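Side-chain contacts in tRNA (cytosine(72)-C(5))-methyltransferase (Pyrococcus horikoshii, PDB 5ZVE), which catalyses the S-adenosyl-L-methionine-dependent methylation of the C5 position of cytosine 72 in several tRNAs: residues A[36-41]-A[166-171]; A[48-53]-A[69-74]; A[100-105]-A[283-288]; A[186-191]-A[362-367]. All blocks are in the same frame, centred on the assembly; numbering follows the deposited sequence.

How the contacts relate
Contacts 1 and 2 adjoin, their centres 9 Å apart: strands 35-40 and 70-74 are neighbours in one antiparallel sheet, and contact 2 is nested along the chain inside the loop that contact 1 closes. Contact 4 is tied to contact 2 by the salt bridge E69 OE2 to R191 NE, 2.8 Å, and to contact 1 by M187 packing on Y37 and R39. The side chains of V188 (contact 4) and Y36 (contact 1) are about 12 and 13 Å from the bound S-adenosyl-L-homocysteine. Contact 3 stands apart, joining PUA and methyltransferase regions. The side chains of F364 (contact 4) and P283 (contact 3) are about 9 and 12 Å from that of C323, the predicted nucleophile.

Contact 1 (A[36-41]-A[166-171])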
loop_
_atom_site.group_PDB
_atom_site.type_symbol
_atom_site.label_atom_id
_atom_site.label_comp_id
_atom_site.label_asym_id
_atom_site.label_seq_id
_atom_site.Cartn_x
_atom_site.Cartn_y
_atom_site.Cartn_z
ATOM N N TYR A 36 -0.025 -0.496 -11.845
ATOM C CA TYR A 36 -0.713 0.298 -10.836
ATOM C C TYR A 36 -2.187 -0.077 -10.792
ATOM O O TYR A 36 -2.951 0.244 -11.714
ATOM C CB TYR A 36 -0.543 1.791 -11.124
ATOM C CG TYR A 36 -1.096 2.693 -10.048
ATOM C CD1 TYR A 36 -0.567 2.676 -8.762
ATOM C CD2 TYR A 36 -2.142 3.563 -10.315
ATOM C CE1 TYR A 36 -1.066 3.503 -7.774
ATOM C CE2 TYR A 36 -2.650 4.392 -9.330
ATOM C CZ TYR A 36 -2.109 4.357 -8.065
ATOM O OH TYR A 36 -2.613 5.183 -7.087
ATOM N N TYR A 37 -2.581 -0.758 -9.718
ATOM C CA TYR A 37 -3.910 -1.364 -9.627
ATOM C C TYR A 37 -4.930 -0.468 -8.923
ATOM O O TYR A 37 -4.589 0.334 -8.052
ATOM C CB TYR A 37 -3.834 -2.706 -8.894
ATOM C CG TYR A 37 -3.541 -3.899 -9.780
ATOM C CD1 TYR A 37 -2.233 -4.272 -10.070
ATOM C CD2 TYR A 37 -4.572 -4.656 -10.319
ATOM C CE1 TYR A 37 -1.963 -5.365 -10.879
ATOM C CE2 TYR A 37 -4.312 -5.751 -11.129
ATOM C CZ TYR A 37 -3.008 -6.101 -11.403
ATOM O OH TYR A 37 -2.751 -7.187 -12.207
ATOM N N ILE A 38 -6.187 -0.607 -9.325
ATOM C CA ILE A 38 -7.300 0.016 -8.627
ATOM C C ILE A 38 -8.389 -1.022 -8.431
ATOM O O ILE A 38 -8.467 -1.995 -9.184
ATOM C CB ILE A 38 -7.876 1.214 -9.396
ATOM C CG1 ILE A 38 -8.488 0.744 -10.726
ATOM C CG2 ILE A 38 -6.805 2.267 -9.623
ATOM C CD1 ILE A 38 -9.129 1.844 -11.541
ATOM N N ARG A 39 -9.229 -0.829 -7.421
ATOM C CA ARG A 39 -10.358 -1.728 -7.244
ATOM C C ARG A 39 -11.626 -1.116 -7.806
ATOM O O ARG A 39 -11.982 0.006 -7.470
ATOM C CB ARG A 39 -10.563 -2.081 -5.768
ATOM C CG ARG A 39 -11.664 -3.116 -5.554
ATOM C CD ARG A 39 -11.896 -3.442 -4.088
ATOM N NE ARG A 39 -12.674 -2.418 -3.393
ATOM C CZ ARG A 39 -12.215 -1.651 -2.408
ATOM N NH1 ARG A 39 -10.969 -1.794 -1.974
ATOM N NH2 ARG A 39 -13.009 -0.748 -1.848
ATOM N N VAL A 40 -12.302 -1.855 -8.673
ATOM C CA VAL A 40 -13.614 -1.438 -9.141
ATOM C C VAL A 40 -14.622 -1.577 -8.011
ATOM O O VAL A 40 -14.795 -2.662 -7.458
ATOM C CB VAL A 40 -14.089 -2.271 -10.348
ATOM C CG1 VAL A 40 -15.429 -1.766 -10.839
ATOM C CG2 VAL A 40 -13.051 -2.245 -11.454
ATOM N N ASN A 41 -15.283 -0.479 -7.665
ATOM C CA ASN A 41 -16.307 -0.523 -6.636
ATOM C C ASN A 41 -17.612 -1.040 -7.215
ATOM O O ASN A 41 -18.457 -0.267 -7.661
ATOM C CB ASN A 41 -16.515 0.855 -6.004
ATOM C CG ASN A 41 -17.579 0.843 -4.923
ATOM O OD1 ASN A 41 -17.973 -0.216 -4.441
ATOM N ND2 ASN A 41 -18.046 2.021 -4.534
ATOM N N PRO A 166 -0.612 7.195 -13.573
ATOM C CA PRO A 166 -1.769 8.081 -13.744
ATOM C C PRO A 166 -2.221 8.698 -12.423
ATOM O O PRO A 166 -2.151 8.036 -11.390
ATOM C CB PRO A 166 -2.847 7.147 -14.312
ATOM C CG PRO A 166 -2.438 5.787 -13.857
ATOM C CD PRO A 166 -0.937 5.793 -13.883
ATOM N N SER A 167 -2.658 9.952 -12.459
ATOM C CA SER A 167 -3.295 10.571 -11.300
ATOM C C SER A 167 -4.803 10.400 -11.412
ATOM O O SER A 167 -5.417 10.871 -12.370
ATOM C CB SER A 167 -2.934 12.049 -11.198
ATOM O OG SER A 167 -3.425 12.748 -12.324
ATOM N N LEU A 168 -5.397 9.713 -10.443
ATOM C CA LEU A 168 -6.808 9.362 -10.521
ATOM C C LEU A 168 -7.662 10.107 -9.505
ATOM O O LEU A 168 -8.890 10.092 -9.589
ATOM C CB LEU A 168 -6.980 7.858 -10.326
ATOM C CG LEU A 168 -6.033 6.986 -11.147
ATOM C CD1 LEU A 168 -6.099 5.554 -10.658
ATOM C CD2 LEU A 168 -6.375 7.062 -12.622
ATOM N N SER A 169 -7.007 10.758 -8.549
ATOM C CA SER A 169 -7.706 11.376 -7.426
ATOM C C SER A 169 -8.591 12.543 -7.855
ATOM O O SER A 169 -9.574 12.860 -7.189
ATOM C CB SER A 169 -6.704 11.846 -6.370
ATOM O OG SER A 169 -5.695 12.655 -6.951
ATOM N N GLU A 170 -8.243 13.180 -8.965
ATOM C CA GLU A 170 -8.993 14.340 -9.433
ATOM C C GLU A 170 -10.084 13.987 -10.450
ATOM O O GLU A 170 -10.803 14.865 -10.919
ATOM C CB GLU A 170 -8.032 15.368 -10.038
ATOM C CG GLU A 170 -7.009 15.919 -9.047
ATOM C CD GLU A 170 -7.639 16.759 -7.954
ATOM O OE1 GLU A 170 -8.574 17.532 -8.255
ATOM O OE2 GLU A 170 -7.196 16.645 -6.790
ATOM N N LEU A 171 -10.211 12.708 -10.786
ATOM C CA LEU A 171 -11.213 12.278 -11.756
ATOM C C LEU A 171 -12.618 12.319 -11.176
ATOM O O LEU A 171 -12.806 12.124 -9.970
ATOM C CB LEU A 171 -10.912 10.868 -12.261
ATOM C CG LEU A 171 -9.611 10.705 -13.040
ATOM C CD1 LEU A 171 -9.317 9.235 -13.268
ATOM C CD2 LEU A 171 -9.711 11.438 -14.359
#
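L168 reaches across to I38 and Y36 with a single methyl group, and the whole contact is apolar. Its closest approach is aliphatic: I38 CG2 lies 3.5 Å from L168 CD1. The first torsion of I38 (chi1 65°) tucks CG1 between N and C of its own backbone and turns CG2 to the leucine. The same L168 CD1 serves the aromatic part of the contact, sitting at the edge of the Y36 ring, close to the ring plane and 3.9 Å from CE2. P166 meets the neighbouring corner of that ring more loosely and obliquely, Y36 CD2 to P166 CG being 4.2 Å. Y36 runs antiparallel alongside both partners, with no stacking of ring on ring. Within the loop, a type I turn from L168 to L171, closed by L171 N to L168 O at 3.2 Å, leaves L171 as the N-cap of helix 172-175. Strand 35-40 runs between strands 70-74 and 179-181 in the sheet of the ferredoxin-like region. F179 of strand 179-181 touches both I38 and L168, F73 touches I38 and P166, and L54 of helix 47-56 packs on I38 and L171, so the loop 166-171 rests against the sheet beside that helix.

Contact 2 (A[48-53]-A[69-74]); sequences EKLIGE and EGLYFV
Between I51, L50 and L71 there is no ring or amide, and the flat groups of the strand belong to other neighbours: Y72 stacks on H35 and meets Y37 with planes at about 40°, while F73 packs on L59 and P61. The contact itself is branched aliphatic. I51 and L71 meet at an angle, and I51 does so with its longer branch: CD1 lies 3.6 Å from L71 CD2, and I51 CG1 is 3.7 Å from both L71 methyls, so the two arms of the leucine fork share that methylene. With CG1 anti to the carbonyl carbon (chi1 -80°), the end of I51 comes nearer the strand than its first bond suggests. L50 CD2 adds a looser touch on L71 CD1 at 4.2 Å. All three side chains are buried. Helix 47-56 thereby lies on one face of the antiparallel sheet, with L50 also on V40, and L71 also on I38 and V40 of strand 35-40; R63 of strand 62-63 borders both I51 and L71.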
loop_
_atom_site.group_PDB
_atom_site.type_symbol
_atom_site.label_atom_id
_atom_site.label_comp_id
_atom_site.label_asym_id
_atom_site.label_seq_id
_atom_site.Cartn_x
_atom_site.Cartn_y
_atom_site.Cartn_z
ATOM N N GLU A 48 -16.604 -3.155 -16.661
ATOM C CA GLU A 48 -16.551 -2.705 -18.047
ATOM C C GLU A 48 -17.065 -1.279 -18.195
ATOM O O GLU A 48 -16.515 -0.494 -18.962
ATOM C CB GLU A 48 -17.335 -3.651 -18.953
ATOM C CG GLU A 48 -16.810 -5.077 -18.918
ATOM C CD GLU A 48 -15.308 -5.149 -19.140
ATOM O OE1 GLU A 48 -14.831 -4.627 -20.165
ATOM O OE2 GLU A 48 -14.597 -5.713 -18.280
ATOM N N LYS A 49 -18.113 -0.947 -17.450
ATOM C CA LYS A 49 -18.638 0.412 -17.433
ATOM C C LYS A 49 -17.584 1.419 -16.982
ATOM O O LYS A 49 -17.432 2.478 -17.596
ATOM C CB LYS A 49 -19.869 0.494 -16.532
ATOM C CG LYS A 49 -21.095 -0.211 -17.103
ATOM C CD LYS A 49 -21.874 0.686 -18.052
ATOM C CE LYS A 49 -22.810 1.610 -17.279
ATOM N NZ LYS A 49 -23.823 2.275 -18.151
ATOM N N LEU A 50 -16.867 1.092 -15.905
ATOM C CA LEU A 50 -15.812 1.964 -15.391
ATOM C C LEU A 50 -14.709 2.169 -16.423
ATOM O O LEU A 50 -14.239 3.285 -16.623
ATOM C CB LEU A 50 -15.218 1.395 -14.099
ATOM C CG LEU A 50 -14.036 2.186 -13.534
ATOM C CD1 LEU A 50 -14.400 3.656 -13.365
ATOM C CD2 LEU A 50 -13.548 1.591 -12.210
ATOM N N ILE A 51 -14.307 1.082 -17.074
ATOM C CA ILE A 51 -13.321 1.135 -18.147
ATOM C C ILE A 51 -13.737 2.153 -19.204
ATOM O O ILE A 51 -12.930 2.986 -19.621
ATOM C CB ILE A 51 -13.139 -0.244 -18.800
ATOM C CG1 ILE A 51 -12.225 -1.114 -17.944
ATOM C CG2 ILE A 51 -12.592 -0.122 -20.222
ATOM C CD1 ILE A 51 -12.089 -2.510 -18.467
ATOM N N GLY A 52 -14.998 2.078 -19.631
ATOM C CA GLY A 52 -15.546 3.052 -20.558
ATOM C C GLY A 52 -15.331 4.478 -20.076
ATOM O O GLY A 52 -14.971 5.354 -20.860
ATOM N N GLU A 53 -15.543 4.704 -18.779
ATOM C CA GLU A 53 -15.370 6.028 -18.182
ATOM C C GLU A 53 -13.910 6.463 -18.169
ATOM O O GLU A 53 -13.602 7.631 -18.404
ATOM C CB GLU A 53 -15.933 6.062 -16.757
ATOM C CG GLU A 53 -17.445 5.957 -16.696
ATOM C CD GLU A 53 -18.129 7.067 -17.474
ATOM O OE1 GLU A 53 -17.601 8.200 -17.492
ATOM O OE2 GLU A 53 -19.189 6.803 -18.082
ATOM N N GLU A 69 -12.628 -7.690 -10.165
ATOM C CA GLU A 69 -12.747 -6.297 -9.751
ATOM C C GLU A 69 -11.430 -5.540 -9.925
ATOM O O GLU A 69 -11.305 -4.393 -9.489
ATOM C CB GLU A 69 -13.223 -6.198 -8.296
ATOM C CG GLU A 69 -12.251 -6.758 -7.259
ATOM C CD GLU A 69 -12.447 -8.242 -7.011
ATOM O OE1 GLU A 69 -12.350 -9.032 -7.976
ATOM O OE2 GLU A 69 -12.697 -8.617 -5.846
ATOM N N GLY A 70 -10.447 -6.169 -10.563
ATOM C CA GLY A 70 -9.140 -5.549 -10.714
ATOM C C GLY A 70 -8.873 -4.870 -12.051
ATOM O O GLY A 70 -9.086 -5.456 -13.110
ATOM N N LEU A 71 -8.380 -3.635 -11.995
ATOM C CA LEU A 71 -7.895 -2.929 -13.178
ATOM C C LEU A 71 -6.529 -2.366 -12.868
ATOM O O LEU A 71 -6.281 -1.944 -11.741
ATOM C CB LEU A 71 -8.834 -1.795 -13.595
ATOM C CG LEU A 71 -10.159 -2.141 -14.276
ATOM C CD1 LEU A 71 -10.997 -0.894 -14.442
ATOM C CD2 LEU A 71 -9.911 -2.796 -15.609
ATOM N N TYR A 72 -5.638 -2.343 -13.852
ATOM C CA TYR A 72 -4.329 -1.760 -13.607
ATOM C C TYR A 72 -3.846 -0.904 -14.768
ATOM O O TYR A 72 -4.281 -1.063 -15.911
ATOM C CB TYR A 72 -3.302 -2.859 -13.278
ATOM C CG TYR A 72 -2.943 -3.767 -14.430
ATOM C CD1 TYR A 72 -1.910 -3.438 -15.299
ATOM C CD2 TYR A 72 -3.628 -4.962 -14.642
ATOM C CE1 TYR A 72 -1.575 -4.263 -16.354
ATOM C CE2 TYR A 72 -3.298 -5.795 -15.699
ATOM C CZ TYR A 72 -2.271 -5.437 -16.552
ATOM O OH TYR A 72 -1.929 -6.250 -17.608
ATOM N N PHE A 73 -2.952 0.023 -14.451
ATOM C CA PHE A 73 -2.354 0.889 -15.449
ATOM C C PHE A 73 -0.873 0.584 -15.542
ATOM O O PHE A 73 -0.215 0.342 -14.529
ATOM C CB PHE A 73 -2.575 2.362 -15.103
ATOM C CG PHE A 73 -4.017 2.729 -14.895
ATOM C CD1 PHE A 73 -4.629 2.536 -13.668
ATOM C CD2 PHE A 73 -4.764 3.261 -15.936
ATOM C CE1 PHE A 73 -5.957 2.871 -13.481
ATOM C CE2 PHE A 73 -6.089 3.599 -15.756
ATOM C CZ PHE A 73 -6.690 3.402 -14.526
ATOM N N VAL A 74 -0.352 0.561 -16.760
ATOM C CA VAL A 74 1.055 0.264 -16.946
ATOM C C VAL A 74 1.867 1.523 -16.655
ATOM O O VAL A 74 1.541 2.617 -17.123
ATOM C CB VAL A 74 1.349 -0.252 -18.367
ATOM C CG1 VAL A 74 2.836 -0.498 -18.542
ATOM C CG2 VAL A 74 0.570 -1.538 -18.632
#

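Contact 3 (A[100-105]-A[283-288])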
loop_
_atom_site.group_PDB
_atom_site.type_symbol
_atom_site.label_atom_id
_atom_site.label_comp_id
_atom_site.label_asym_id
_atom_site.label_seq_id
_atom_site.Cartn_x
_atom_site.Cartn_y
_atom_site.Cartn_z
ATOM N N SER A 100 6.197 11.964 -4.740
ATOM C CA SER A 100 5.059 12.100 -5.639
ATOM C C SER A 100 5.510 12.564 -7.034
ATOM O O SER A 100 5.034 12.046 -8.043
ATOM C CB SER A 100 4.026 13.061 -5.044
ATOM O OG SER A 100 4.590 14.339 -4.836
ATOM N N VAL A 101 6.437 13.521 -7.078
ATOM C CA VAL A 101 7.057 13.964 -8.330
ATOM C C VAL A 101 7.739 12.800 -9.054
ATOM O O VAL A 101 7.648 12.664 -10.275
ATOM C CB VAL A 101 8.090 15.089 -8.069
ATOM C CG1 VAL A 101 8.952 15.349 -9.294
ATOM C CG2 VAL A 101 7.387 16.363 -7.615
ATOM N N TYR A 102 8.411 11.962 -8.272
ATOM C CA TYR A 102 9.044 10.727 -8.725
ATOM C C TYR A 102 8.077 9.827 -9.499
ATOM O O TYR A 102 8.496 8.994 -10.301
ATOM C CB TYR A 102 9.597 9.988 -7.501
ATOM C CG TYR A 102 10.519 8.810 -7.748
ATOM C CD1 TYR A 102 11.796 8.996 -8.259
ATOM C CD2 TYR A 102 10.142 7.522 -7.392
ATOM C CE1 TYR A 102 12.652 7.931 -8.456
ATOM C CE2 TYR A 102 10.993 6.450 -7.580
ATOM C CZ TYR A 102 12.246 6.662 -8.111
ATOM O OH TYR A 102 13.100 5.599 -8.302
ATOM N N GLN A 103 6.782 10.000 -9.251
ATOM C CA GLN A 103 5.769 9.166 -9.883
ATOM C C GLN A 103 4.867 9.965 -10.823
ATOM O O GLN A 103 3.898 9.432 -11.354
ATOM C CB GLN A 103 4.934 8.461 -8.812
ATOM C CG GLN A 103 5.793 7.794 -7.759
ATOM C CD GLN A 103 4.987 7.198 -6.629
ATOM O OE1 GLN A 103 4.134 6.343 -6.847
ATOM N NE2 GLN A 103 5.255 7.651 -5.407
ATOM N N GLY A 104 5.180 11.243 -11.017
ATOM C CA GLY A 104 4.504 12.036 -12.032
ATOM C C GLY A 104 3.689 13.219 -11.546
ATOM O O GLY A 104 3.106 13.937 -12.352
ATOM N N ALA A 105 3.651 13.438 -10.235
ATOM C CA ALA A 105 2.959 14.607 -9.694
ATOM C C ALA A 105 3.675 15.891 -10.079
ATOM O O ALA A 105 4.884 15.894 -10.305
ATOM C CB ALA A 105 2.845 14.517 -8.179
ATOM N N PRO A 283 7.115 3.454 -4.015
ATOM C CA PRO A 283 8.565 3.376 -4.195
ATOM C C PRO A 283 9.305 3.607 -2.884
ATOM O O PRO A 283 8.780 4.266 -1.989
ATOM C CB PRO A 283 8.849 4.502 -5.185
ATOM C CG PRO A 283 7.817 5.520 -4.867
ATOM C CD PRO A 283 6.587 4.768 -4.423
ATOM N N LYS A 284 10.503 3.048 -2.778
ATOM C CA LYS A 284 11.316 3.200 -1.584
ATOM C C LYS A 284 12.541 4.053 -1.908
ATOM O O LYS A 284 13.593 3.529 -2.278
ATOM C CB LYS A 284 11.730 1.831 -1.040
ATOM C CG LYS A 284 12.404 1.869 0.316
ATOM C CD LYS A 284 11.454 2.328 1.409
ATOM C CE LYS A 284 10.391 1.277 1.679
ATOM N NZ LYS A 284 9.614 1.582 2.913
ATOM N N LEU A 285 12.385 5.370 -1.798
ATOM C CA LEU A 285 13.474 6.304 -2.070
ATOM C C LEU A 285 14.605 6.111 -1.058
ATOM O O LEU A 285 15.763 5.954 -1.439
ATOM C CB LEU A 285 12.970 7.751 -2.049
ATOM C CG LEU A 285 12.316 8.293 -3.330
ATOM C CD1 LEU A 285 11.032 7.554 -3.677
ATOM C CD2 LEU A 285 12.056 9.788 -3.218
ATOM N N TRP A 286 14.266 6.135 0.229
ATOM C CA TRP A 286 15.232 5.860 1.288
ATOM C C TRP A 286 14.566 5.064 2.394
ATOM O O TRP A 286 13.589 5.517 2.988
ATOM C CB TRP A 286 15.823 7.153 1.863
ATOM C CG TRP A 286 16.405 8.057 0.821
ATOM C CD1 TRP A 286 15.808 9.141 0.258
ATOM C CD2 TRP A 286 17.696 7.945 0.212
ATOM N NE1 TRP A 286 16.647 9.719 -0.661
ATOM C CE2 TRP A 286 17.811 9.002 -0.712
ATOM C CE3 TRP A 286 18.764 7.057 0.358
ATOM C CZ2 TRP A 286 18.956 9.195 -1.487
ATOM C CZ3 TRP A 286 19.897 7.249 -0.413
ATOM C CH2 TRP A 286 19.986 8.311 -1.324
ATOM N N GLU A 287 15.095 3.877 2.669
ATOM C CA GLU A 287 14.553 3.031 3.725
ATOM C C GLU A 287 15.092 3.483 5.077
ATOM O O GLU A 287 16.299 3.474 5.295
ATOM C CB GLU A 287 14.902 1.564 3.478
ATOM C CG GLU A 287 14.361 0.610 4.537
ATOM C CD GLU A 287 12.844 0.595 4.598
ATOM O OE1 GLU A 287 12.278 1.182 5.544
ATOM O OE2 GLU A 287 12.216 -0.008 3.698
ATOM N N GLU A 288 14.200 3.889 5.977
ATOM C CA GLU A 288 14.618 4.386 7.287
ATOM C C GLU A 288 14.551 3.325 8.381
ATOM O O GLU A 288 15.317 3.372 9.346
ATOM C CB GLU A 288 13.763 5.588 7.695
ATOM C CG GLU A 288 13.771 6.734 6.692
ATOM C CD GLU A 288 12.433 6.896 5.994
ATOM O OE1 GLU A 288 11.661 5.914 5.965
ATOM O OE2 GLU A 288 12.153 7.999 5.474
#
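Y102 is overlapped by L285, whose CD1 makes an off-centre CH-pi contact, 4.3 Å from the ring centroid and 28° off the normal. P283 comes to the edge of the same ring, near its plane, with CB 3.8 Å from Y102 CE2. The CG and CD carbons of the proline meet Q103, whose CG stands opposite its carbonyl carbon (chi1 -49°) and whose extended chain carries the amide there. Q103 NE2 lies 3.3 Å from P283 CD, a van der Waals contact, since the proline carbons offer no acceptor; this NE2 donates to E99 O. The hydroxyl of Y102 is likewise used outside, on R30 O. A cis peptide bond precedes P283. G104, at positive phi, ends the helix in a Schellman motif. The turn that follows helix 95-101 of the PUA region thus lies against the loop that leads to helix 291-310 of the methyltransferase region; E99 of helix 95-101 also touches P283 and L285, while V135 of strand 134-140 and F163, edge-to-face, pack on Y102.

Contact 4 (A[186-191]-A[362-367]); sequences SMVTAR and QRFYPH
V188 points its two methyls at two different residues of strand 361-364, one to each of Q362 and F364. CG1, anti to the backbone N (chi1 177°), approaches the amide end of Q362, with NE2 4.1 Å away; the two side chains cross at about a right angle, a loose packing of methyl on amide nitrogen. CG2 faces the far end of the F364 ring, 4.3 Å from CZ, and meets it obliquely. Q362 and F364 project from the same side of the strand, two residues apart, which lets one valine touch both, whereas R363 between them turns the other way to a salt bridge with E331. The extended chain of Q362 carries its amide to a buried place where both ends are held: NE2 donates to Q347 OE1 and I349 O, and OE1 accepts from I351 N and G352 N. Four bonds should fix the rotation of this amide. The partners lie near functional sites: the side chain of V188 is about 9 Å from that of the cofactor-binding K211, whose NZ is hydrogen-bonded to S186 OG, and that of F364 about 9 Å from that of C323, the predicted nucleophile. Helix 184-193 here packs on a strand paired with 374-381, which runs antiparallel to 316-322 and 342-344 like the reversed strand of the class I methyltransferase (Rossmann-like) fold.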
loop_
_atom_site.group_PDB
_atom_site.type_symbol
_atom_site.label_atom_id
_atom_site.label_comp_id
_atom_site.label_asym_id
_atom_site.label_seq_id
_atom_site.Cartn_x
_atom_site.Cartn_y
_atom_site.Cartn_z
ATOM N N SER A 186 -3.158 -6.616 -1.803
ATOM C CA SER A 186 -4.178 -6.201 -0.842
ATOM C C SER A 186 -5.576 -6.668 -1.248
ATOM O O SER A 186 -6.384 -7.038 -0.394
ATOM C CB SER A 186 -4.168 -4.684 -0.671
ATOM O OG SER A 186 -3.043 -4.269 0.080
ATOM N N MET A 187 -5.856 -6.658 -2.551
ATOM C CA MET A 187 -7.136 -7.127 -3.061
ATOM C C MET A 187 -7.297 -8.639 -2.907
ATOM O O MET A 187 -8.367 -9.126 -2.547
ATOM C CB MET A 187 -7.291 -6.733 -4.521
ATOM C CG MET A 187 -7.580 -5.266 -4.735
ATOM S SD MET A 187 -8.112 -4.970 -6.430
ATOM C CE MET A 187 -6.535 -4.811 -7.264
ATOM N N VAL A 188 -6.230 -9.378 -3.190
ATOM C CA VAL A 188 -6.218 -10.822 -2.985
ATOM C C VAL A 188 -6.539 -11.159 -1.528
ATOM O O VAL A 188 -7.258 -12.120 -1.244
ATOM C CB VAL A 188 -4.852 -11.434 -3.377
ATOM C CG1 VAL A 188 -4.829 -12.918 -3.088
ATOM C CG2 VAL A 188 -4.561 -11.185 -4.852
ATOM N N THR A 189 -6.014 -10.353 -0.610
ATOM C CA THR A 189 -6.225 -10.560 0.822
ATOM C C THR A 189 -7.710 -10.661 1.186
ATOM O O THR A 189 -8.131 -11.624 1.825
ATOM C CB THR A 189 -5.580 -9.426 1.652
ATOM O OG1 THR A 189 -4.161 -9.424 1.448
ATOM C CG2 THR A 189 -5.876 -9.605 3.133
ATOM N N ALA A 190 -8.503 -9.678 0.768
ATOM C CA ALA A 190 -9.933 -9.669 1.079
ATOM C C ALA A 190 -10.660 -10.844 0.428
ATOM O O ALA A 190 -11.576 -11.421 1.013
ATOM C CB ALA A 190 -10.562 -8.355 0.646
ATOM N N ARG A 191 -10.253 -11.189 -0.788
ATOM C CA ARG A 191 -10.810 -12.350 -1.476
ATOM C C ARG A 191 -10.535 -13.646 -0.714
ATOM O O ARG A 191 -11.431 -14.465 -0.507
ATOM C CB ARG A 191 -10.243 -12.444 -2.892
ATOM C CG ARG A 191 -10.932 -11.533 -3.887
ATOM C CD ARG A 191 -12.181 -12.206 -4.435
ATOM N NE ARG A 191 -12.807 -11.415 -5.488
ATOM C CZ ARG A 191 -13.863 -11.812 -6.186
ATOM N NH1 ARG A 191 -14.408 -12.997 -5.948
ATOM N NH2 ARG A 191 -14.370 -11.027 -7.124
ATOM N N GLN A 362 1.306 -17.005 1.384
ATOM C CA GLN A 362 1.539 -16.444 0.064
ATOM C C GLN A 362 2.337 -15.148 0.137
ATOM O O GLN A 362 1.924 -14.187 0.782
ATOM C CB GLN A 362 0.203 -16.205 -0.647
ATOM C CG GLN A 362 0.343 -15.764 -2.092
ATOM C CD GLN A 362 -0.984 -15.665 -2.813
ATOM O OE1 GLN A 362 -1.021 -15.469 -4.024
ATOM N NE2 GLN A 362 -2.080 -15.791 -2.074
ATOM N N ARG A 363 3.478 -15.125 -0.543
ATOM C CA ARG A 363 4.313 -13.930 -0.573
ATOM C C ARG A 363 4.300 -13.277 -1.943
ATOM O O ARG A 363 4.191 -13.952 -2.965
ATOM C CB ARG A 363 5.755 -14.254 -0.181
ATOM C CG ARG A 363 6.071 -14.049 1.297
ATOM C CD ARG A 363 7.510 -14.419 1.589
ATOM N NE ARG A 363 7.907 -14.121 2.961
ATOM C CZ ARG A 363 8.573 -13.027 3.320
ATOM N NH1 ARG A 363 8.907 -12.119 2.407
ATOM N NH2 ARG A 363 8.904 -12.837 4.590
ATOM N N PHE A 364 4.419 -11.955 -1.946
ATOM C CA PHE A 364 4.572 -11.193 -3.169
ATOM C C PHE A 364 5.910 -10.469 -3.153
ATOM O O PHE A 364 6.330 -9.939 -2.123
ATOM C CB PHE A 364 3.420 -10.201 -3.344
ATOM C CG PHE A 364 2.095 -10.852 -3.641
ATOM C CD1 PHE A 364 1.251 -11.244 -2.615
ATOM C CD2 PHE A 364 1.694 -11.066 -4.951
ATOM C CE1 PHE A 364 0.031 -11.843 -2.889
ATOM C CE2 PHE A 364 0.473 -11.662 -5.235
ATOM C CZ PHE A 364 -0.360 -12.052 -4.201
ATOM N N TYR A 365 6.591 -10.489 -4.293
ATOM C CA TYR A 365 7.879 -9.830 -4.448
ATOM C C TYR A 365 7.808 -8.835 -5.593
ATOM O O TYR A 365 7.153 -9.103 -6.599
ATOM C CB TYR A 365 8.982 -10.851 -4.710
ATOM C CG TYR A 365 9.246 -11.792 -3.559
ATOM C CD1 TYR A 365 10.051 -11.405 -2.497
ATOM C CD2 TYR A 365 8.698 -13.069 -3.540
ATOM C CE1 TYR A 365 10.305 -12.265 -1.442
ATOM C CE2 TYR A 365 8.945 -13.938 -2.488
ATOM C CZ TYR A 365 9.749 -13.527 -1.443
ATOM O OH TYR A 365 10.007 -14.376 -0.392
ATOM N N PRO A 366 8.489 -7.683 -5.452
ATOM C CA PRO A 366 8.440 -6.655 -6.500
ATOM C C PRO A 366 9.038 -7.105 -7.836
ATOM O O PRO A 366 8.516 -6.740 -8.889
ATOM C CB PRO A 366 9.255 -5.498 -5.898
ATOM C CG PRO A 366 10.133 -6.132 -4.875
ATOM C CD PRO A 366 9.335 -7.281 -4.316
ATOM N N HIS A 367 10.112 -7.885 -7.795
ATOM C CA HIS A 367 10.785 -8.300 -9.022
ATOM C C HIS A 367 10.084 -9.475 -9.693
ATOM O O HIS A 367 10.230 -9.684 -10.891
ATOM C CB HIS A 367 12.253 -8.644 -8.737
ATOM C CG HIS A 367 12.442 -9.835 -7.849
ATOM N ND1 HIS A 367 11.882 -9.929 -6.594
ATOM C CD2 HIS A 367 13.150 -10.976 -8.031
ATOM C CE1 HIS A 367 12.223 -11.083 -6.046
ATOM N NE2 HIS A 367 12.994 -11.735 -6.896
#